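Local structure of luciferase (Lingulodinium polyedrum, 1VPR) at residues 9-14 with 70-75; 90-95 with 282-287; 115-120 with 269-274. The protein is the third of three homologous domains of a luciferase that oxidises an open-tetrapyrrole luciferin with molecular oxygen, emitting blue light at night. All coordinates share one frame; numbering follows the deposited sequence.

Interaction 1: residues 9-14 with 70-75; sequences GDNKLG and KNASGG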
# COMPACT_ATOMS: atom_id res chain seq x y z
N GLY A 9 -6.86 21.11 5.77
CA GLY A 9 -6.31 21.95 4.72
C GLY A 9 -7.36 22.20 3.66
O GLY A 9 -8.27 21.39 3.48
N ASP A 10 -7.22 23.33 2.97
CA ASP A 10 -8.16 23.70 1.92
C ASP A 10 -7.47 23.96 0.60
O ASP A 10 -8.10 24.45 -0.34
CB ASP A 10 -8.95 24.95 2.34
CG ASP A 10 -8.13 25.85 3.24
OD1 ASP A 10 -6.93 26.03 2.98
OD2 ASP A 10 -8.70 26.39 4.22
N ASN A 11 -6.18 23.66 0.50
CA ASN A 11 -5.47 23.91 -0.75
C ASN A 11 -6.14 23.10 -1.86
O ASN A 11 -6.13 21.87 -1.84
CB ASN A 11 -3.99 23.52 -0.64
CG ASN A 11 -3.17 23.98 -1.84
OD1 ASN A 11 -3.72 24.36 -2.90
ND2 ASN A 11 -1.84 23.96 -1.70
N LYS A 12 -6.71 23.81 -2.83
CA LYS A 12 -7.39 23.19 -3.96
C LYS A 12 -6.43 22.72 -5.04
O LYS A 12 -6.77 21.82 -5.83
CB LYS A 12 -8.41 24.17 -4.56
CG LYS A 12 -9.60 24.46 -3.65
CD LYS A 12 -10.55 25.52 -4.21
CE LYS A 12 -9.92 26.90 -4.16
NZ LYS A 12 -10.90 27.95 -4.53
N LEU A 13 -5.24 23.32 -5.10
CA LEU A 13 -4.26 22.96 -6.12
C LEU A 13 -3.46 21.68 -5.84
O LEU A 13 -3.09 20.96 -6.77
CB LEU A 13 -3.29 24.12 -6.36
CG LEU A 13 -3.93 25.39 -6.94
CD1 LEU A 13 -2.97 26.58 -6.79
CD2 LEU A 13 -4.26 25.15 -8.40
N GLY A 14 -3.18 21.41 -4.56
CA GLY A 14 -2.42 20.23 -4.22
C GLY A 14 -2.30 19.99 -2.73
O GLY A 14 -3.20 20.33 -1.97
N LYS A 70 0.55 15.88 -4.95
CA LYS A 70 1.19 17.10 -5.44
C LYS A 70 1.71 18.09 -4.41
O LYS A 70 1.21 18.14 -3.29
CB LYS A 70 0.22 17.85 -6.36
CG LYS A 70 -0.38 17.02 -7.47
CD LYS A 70 -1.03 17.91 -8.50
CE LYS A 70 -2.36 17.38 -8.96
NZ LYS A 70 -2.24 16.01 -9.50
N ASN A 71 2.69 18.89 -4.81
CA ASN A 71 3.23 19.93 -3.94
C ASN A 71 2.14 21.00 -3.79
O ASN A 71 1.05 20.85 -4.33
CB ASN A 71 4.53 20.55 -4.49
CG ASN A 71 4.38 21.12 -5.88
OD1 ASN A 71 3.39 21.80 -6.19
ND2 ASN A 71 5.38 20.87 -6.74
N ALA A 72 2.43 22.06 -3.06
CA ALA A 72 1.41 23.09 -2.81
C ALA A 72 0.90 23.86 -4.03
O ALA A 72 -0.20 24.41 -3.99
CB ALA A 72 1.90 24.06 -1.75
N SER A 73 1.67 23.93 -5.10
CA SER A 73 1.20 24.67 -6.24
C SER A 73 0.72 23.79 -7.37
O SER A 73 0.62 24.24 -8.51
CB SER A 73 2.29 25.64 -6.72
OG SER A 73 3.47 24.97 -7.11
N GLY A 74 0.41 22.53 -7.06
CA GLY A 74 -0.07 21.63 -8.10
C GLY A 74 0.94 20.84 -8.94
O GLY A 74 0.54 20.16 -9.89
N GLY A 75 2.22 20.93 -8.62
CA GLY A 75 3.21 20.18 -9.37
C GLY A 75 3.56 18.91 -8.62
O GLY A 75 3.01 18.67 -7.55
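Neither 9-14 nor 70-75 is helix or strand; two compact turns meet here, the CA atoms of Gly14 and Gly74 lying 4.7 Å apart. The one hydrogen bond across comes from Asn11, whose ND2 reaches Ala72 O at 2.9 Å with a nearly straight N-H (167°). It uses a lone pair in the carbonyl plane and lies close to the amide plane. Asn11 CG stands anti to the backbone N (chi1 -170°), carrying ND2 across; OD1 turns back and accepts from Leu13 N at 2.9 Å, from above the carbonyl plane. A leucine in place of Asn11 would probably leave Ala72 O without this donor and the turn at Leu13 without its acceptor. Leu13 lies along the turn from Ala72 to Gly74 by its CB, 3.9 Å from Ala72 O, and its carbonyl O receives a C-H...O contact from Gly74 CA (3.4 Å). Glycine suits position 14 because a CB there would collide with Asn71 O, toward which Gly14 CA makes a C-H...O contact of 3.5 Å. In the partner turn Asn71 OD1 is gripped by Ser73 N and Gly75 N from opposite faces of its plane, at 2.9 and 2.8 Å. Lys70 packs its CB on Gly14, but its amine leaves for Tyr76 OH and Glu66 O. Asn11 and Asn71 each close an Asx turn, the second within a type I beta turn from Asn71 to Gly74, joining two surface loops.

Interaction 2: residues 90-95 with 282-287; sequences QAMTEK and VGPYTF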
# COMPACT_ATOMS: atom_id res chain seq x y z
N GLN A 90 14.43 9.45 -15.61
CA GLN A 90 14.00 8.29 -16.41
C GLN A 90 15.17 7.35 -16.71
O GLN A 90 15.05 6.13 -16.55
CB GLN A 90 13.41 8.74 -17.74
CG GLN A 90 12.02 9.34 -17.65
CD GLN A 90 11.49 9.77 -19.02
OE1 GLN A 90 11.32 8.93 -19.91
NE2 GLN A 90 11.25 11.07 -19.21
N ALA A 91 16.29 7.89 -17.17
CA ALA A 91 17.44 7.06 -17.48
C ALA A 91 18.01 6.35 -16.25
O ALA A 91 18.43 5.19 -16.31
CB ALA A 91 18.53 7.91 -18.14
N MSE A 92 18.02 7.04 -15.11
CA MSE A 92 18.54 6.39 -13.91
C MSE A 92 17.57 5.26 -13.57
O MSE A 92 17.99 4.18 -13.16
CB MSE A 92 18.61 7.37 -12.75
CG MSE A 92 19.56 8.52 -12.99
SE MSE A 92 19.36 9.92 -11.65
CE MSE A 92 21.01 9.69 -10.73
N THR A 93 16.27 5.51 -13.73
CA THR A 93 15.26 4.51 -13.40
C THR A 93 15.35 3.26 -14.29
O THR A 93 15.25 2.12 -13.81
CB THR A 93 13.86 5.14 -13.47
OG1 THR A 93 13.79 6.23 -12.53
CG2 THR A 93 12.78 4.12 -13.10
N GLU A 94 15.57 3.47 -15.59
CA GLU A 94 15.71 2.35 -16.51
C GLU A 94 16.89 1.47 -16.08
O GLU A 94 16.79 0.25 -16.06
CB GLU A 94 15.92 2.87 -17.93
N LYS A 95 18.00 2.09 -15.70
CA LYS A 95 19.17 1.33 -15.28
C LYS A 95 18.88 0.56 -13.99
O LYS A 95 19.27 -0.61 -13.86
CB LYS A 95 20.38 2.27 -15.12
CG LYS A 95 21.67 1.59 -14.64
CD LYS A 95 22.87 2.54 -14.82
CE LYS A 95 24.09 2.03 -14.05
NZ LYS A 95 24.29 0.56 -14.30
N VAL A 282 21.35 7.60 -5.80
CA VAL A 282 21.75 7.41 -7.19
C VAL A 282 22.02 8.84 -7.66
O VAL A 282 21.14 9.70 -7.64
CB VAL A 282 20.64 6.81 -8.09
CG1 VAL A 282 21.22 6.56 -9.49
CG2 VAL A 282 20.10 5.51 -7.48
N GLY A 283 23.26 9.11 -8.08
CA GLY A 283 23.56 10.46 -8.49
C GLY A 283 23.27 11.41 -7.34
O GLY A 283 23.58 11.09 -6.19
N PRO A 284 22.63 12.56 -7.61
CA PRO A 284 22.31 13.55 -6.58
C PRO A 284 20.98 13.30 -5.87
O PRO A 284 20.55 14.13 -5.06
CB PRO A 284 22.24 14.84 -7.39
CG PRO A 284 21.43 14.33 -8.59
CD PRO A 284 22.16 13.02 -8.93
N TYR A 285 20.34 12.17 -6.18
CA TYR A 285 19.02 11.82 -5.63
C TYR A 285 18.96 10.63 -4.71
O TYR A 285 19.91 9.87 -4.60
CB TYR A 285 18.04 11.50 -6.76
CG TYR A 285 17.89 12.60 -7.77
CD1 TYR A 285 17.48 13.88 -7.37
CD2 TYR A 285 18.16 12.38 -9.13
CE1 TYR A 285 17.34 14.91 -8.30
CE2 TYR A 285 18.02 13.43 -10.08
CZ TYR A 285 17.61 14.68 -9.64
OH TYR A 285 17.50 15.73 -10.53
N THR A 286 17.79 10.48 -4.07
CA THR A 286 17.55 9.33 -3.23
C THR A 286 16.36 8.60 -3.86
O THR A 286 15.35 9.21 -4.18
CB THR A 286 17.19 9.73 -1.77
OG1 THR A 286 18.31 10.39 -1.17
CG2 THR A 286 16.84 8.47 -0.94
N PHE A 287 16.50 7.30 -4.07
CA PHE A 287 15.43 6.52 -4.65
C PHE A 287 14.93 5.48 -3.66
O PHE A 287 15.61 5.15 -2.69
CB PHE A 287 15.90 5.77 -5.92
CG PHE A 287 15.97 6.63 -7.16
CD1 PHE A 287 17.00 7.57 -7.32
CD2 PHE A 287 15.02 6.50 -8.16
CE1 PHE A 287 17.06 8.34 -8.47
CE2 PHE A 287 15.09 7.27 -9.31
CZ PHE A 287 16.11 8.19 -9.46
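Met92, on helix 87-100, faces the turn that starts at Val282, their CA atoms 7.5 Å apart; the axis of segment 90-95 passes 11.5 Å from that of strand segment 285-287, their directions 40° apart. Met92, present as selenomethionine, spans this gap with a long, flexible, apolar chain. Its chain turns at chi3 (110°), and this bend takes CE onto the turn: the methyl lies 3.4 Å from Val282 CG1 and, tightly, 3.1 Å from Val282 O. Val282 to Tyr285 form a type II' beta turn, closed by backbone bonds in both directions between the two end residues, which makes a two-residue beta hairpin joining strands 271-282 and 285-294 of the calycin barrel. Glycine fits position 283, with its positive phi, and a CB there would run into Met92 CE. The selenium lies at the edge of the Tyr285 ring, in its plane, 3.7 Å from Tyr285 CD2: a Met-aromatic contact in which the chain and the tyrosine cross at about a right angle. Pro284 CG sits over the centre of one face of the same ring. Deeper in, the Phe287 ring is met obliquely by Met92 CB, and Phe287 CE2 lies 3.6 Å from Thr93 OG1, a hydroxyl already bonded to Val89 O of its own helix.

Interaction 3: residues 115-120 with 269-274; sequences CPQLTK and SGRCFR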
# COMPACT_ATOMS: atom_id res chain seq x y z
N CYS A 115 7.14 -19.98 1.47
CA CYS A 115 6.04 -19.05 1.66
C CYS A 115 4.75 -19.74 2.11
O CYS A 115 4.30 -20.70 1.49
CB CYS A 115 5.78 -18.30 0.35
SG CYS A 115 4.58 -16.97 0.51
N PRO A 116 4.12 -19.24 3.19
CA PRO A 116 2.88 -19.84 3.68
C PRO A 116 1.74 -19.54 2.71
O PRO A 116 1.83 -18.63 1.89
CB PRO A 116 2.68 -19.16 5.02
CG PRO A 116 3.22 -17.77 4.74
CD PRO A 116 4.50 -18.06 3.97
N GLN A 117 0.65 -20.29 2.83
CA GLN A 117 -0.51 -20.11 1.98
C GLN A 117 -1.72 -20.60 2.77
O GLN A 117 -1.62 -21.60 3.49
CB GLN A 117 -0.31 -20.94 0.71
CG GLN A 117 -1.56 -21.34 -0.02
CD GLN A 117 -2.07 -20.26 -0.94
OE1 GLN A 117 -1.29 -19.57 -1.59
NE2 GLN A 117 -3.40 -20.14 -1.03
N LEU A 118 -2.85 -19.91 2.69
CA LEU A 118 -4.02 -20.37 3.43
C LEU A 118 -4.74 -21.43 2.61
O LEU A 118 -4.77 -21.38 1.37
CB LEU A 118 -4.98 -19.20 3.73
CG LEU A 118 -4.43 -18.05 4.56
CD1 LEU A 118 -5.54 -17.04 4.87
CD2 LEU A 118 -3.84 -18.61 5.84
N THR A 119 -5.34 -22.39 3.29
CA THR A 119 -6.06 -23.45 2.59
C THR A 119 -7.38 -22.90 2.06
O THR A 119 -7.81 -21.79 2.40
CB THR A 119 -6.36 -24.64 3.53
OG1 THR A 119 -7.35 -24.25 4.49
CG2 THR A 119 -5.08 -25.06 4.30
N LYS A 120 -8.02 -23.69 1.22
CA LYS A 120 -9.31 -23.35 0.61
C LYS A 120 -10.38 -23.13 1.67
O LYS A 120 -11.25 -22.25 1.56
CB LYS A 120 -9.72 -24.51 -0.31
CG LYS A 120 -11.11 -24.39 -0.94
CD LYS A 120 -11.41 -25.67 -1.75
CE LYS A 120 -12.81 -25.65 -2.30
NZ LYS A 120 -13.13 -26.94 -2.98
N SER A 269 -7.78 -14.61 -1.47
CA SER A 269 -7.06 -15.60 -2.27
C SER A 269 -6.20 -16.54 -1.40
O SER A 269 -5.76 -17.60 -1.85
CB SER A 269 -6.15 -14.90 -3.27
OG SER A 269 -5.06 -14.28 -2.59
N GLY A 270 -5.98 -16.13 -0.16
CA GLY A 270 -5.18 -16.94 0.75
C GLY A 270 -3.69 -16.83 0.45
O GLY A 270 -2.88 -17.60 0.99
N ARG A 271 -3.32 -15.86 -0.39
CA ARG A 271 -1.91 -15.68 -0.76
C ARG A 271 -1.16 -14.70 0.16
O ARG A 271 -1.73 -13.70 0.59
CB ARG A 271 -1.80 -15.20 -2.20
CG ARG A 271 -2.22 -16.22 -3.24
CD ARG A 271 -2.00 -15.66 -4.64
NE ARG A 271 -2.84 -14.49 -4.89
CZ ARG A 271 -2.71 -13.70 -5.96
NH1 ARG A 271 -3.51 -12.65 -6.13
NH2 ARG A 271 -1.77 -13.96 -6.85
N CYS A 272 0.10 -15.01 0.46
CA CYS A 272 0.93 -14.15 1.30
C CYS A 272 1.93 -13.43 0.39
O CYS A 272 2.86 -14.06 -0.12
CB CYS A 272 1.71 -15.00 2.33
SG CYS A 272 2.74 -14.05 3.52
N PHE A 273 1.72 -12.13 0.14
CA PHE A 273 2.64 -11.36 -0.69
C PHE A 273 3.79 -10.94 0.20
O PHE A 273 3.58 -10.44 1.31
CB PHE A 273 1.97 -10.09 -1.26
CG PHE A 273 0.97 -10.35 -2.36
CD1 PHE A 273 -0.29 -10.85 -2.06
CD2 PHE A 273 1.29 -10.08 -3.69
CE1 PHE A 273 -1.22 -11.09 -3.06
CE2 PHE A 273 0.37 -10.32 -4.71
CZ PHE A 273 -0.89 -10.82 -4.40
N ARG A 274 5.01 -11.12 -0.26
CA ARG A 274 6.13 -10.74 0.57
C ARG A 274 6.75 -9.52 -0.08
O ARG A 274 6.75 -9.41 -1.30
CB ARG A 274 7.08 -11.92 0.71
CG ARG A 274 6.48 -13.00 1.63
CD ARG A 274 7.36 -14.25 1.69
NE ARG A 274 7.49 -14.83 0.36
CZ ARG A 274 8.35 -15.78 0.05
NH1 ARG A 274 9.16 -16.27 0.99
NH2 ARG A 274 8.43 -16.22 -1.21
O HOH W 1 1.01 -17.76 -0.23
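Cys115 to Leu118 lie against Gly270 to Arg274 as a loop packed beside the beginning of a barrel strand: the loop leads from helix 107-111 to helix 120-126, and the two segments run roughly antiparallel, their end-to-end directions 155° apart. A single direct hydrogen bond ties the backbones, from Leu118 N to Gly270 O at 2.9 Å and almost straight (176°), landing on a lone pair in the carbonyl plane. A water adds a bridge, accepting from Cys272 N at 3.0 Å and donating to Gln117 OE1. The chain of Gln117 bends at chi2 (83°), which folds its amide back over Gly270 and lets NE2 donate to Leu118 O at 3.0 Å; its OE1 comes alongside Arg271 CG, the two side chains pointing the same way. Leu118 packs CB 3.7 Å from Gly270 CA; glycine suits position 270 because its phi is positive and a CB would crowd Leu118 O and Gln117 NE2. Pro116 sets CG against Cys272 SG. At the other end Cys115 CB stands over the centre of the Arg274 guanidinium face, 3.6 Å from Arg274 CZ, and Cys115 SG comes within 3.4 Å of Cys272 O. The sulfurs of Cys115 and Cys272 are 4.6 Å apart, so they form no disulfide. Arginine suits position 274 because its flat group serves many partners at once: a salt bridge to Glu293, the carbonyls of Asp113 and Phe111, and a cation-pi contact with Phe108. Gly270 and Arg271 both face Glu266 in a G1 beta bulge, while Ser269 OG, itself hydrogen-bonded to Glu266, accepts from Arg271 N in an ST turn; the loop packs against the bulged end of the hairpin between strands 259-266 and 271-282 of the calycin barrel.

Along the chain, interaction 1 closes before the other two open, and interaction 3 is nested inside the loop that interaction 2 closes. Interactions 1 and 3 lie on opposite sides of the chain's centre, their own centres about 40 Å apart; interaction 2 is about 26 Å from the first and 34 Å from the third, and none touches another. Interactions 2 and 3 share the large antiparallel sheet, sitting near opposite ends of strand 271-282, which pairs with strand 285-294. Both fall in the catalytic domain range, whereas segment 9-14 belongs to the helical bundle range. Interactions 2 and 3 thus fasten a helix and a loop to the barrel of this third luciferase domain; interaction 1 ties two surface loops together.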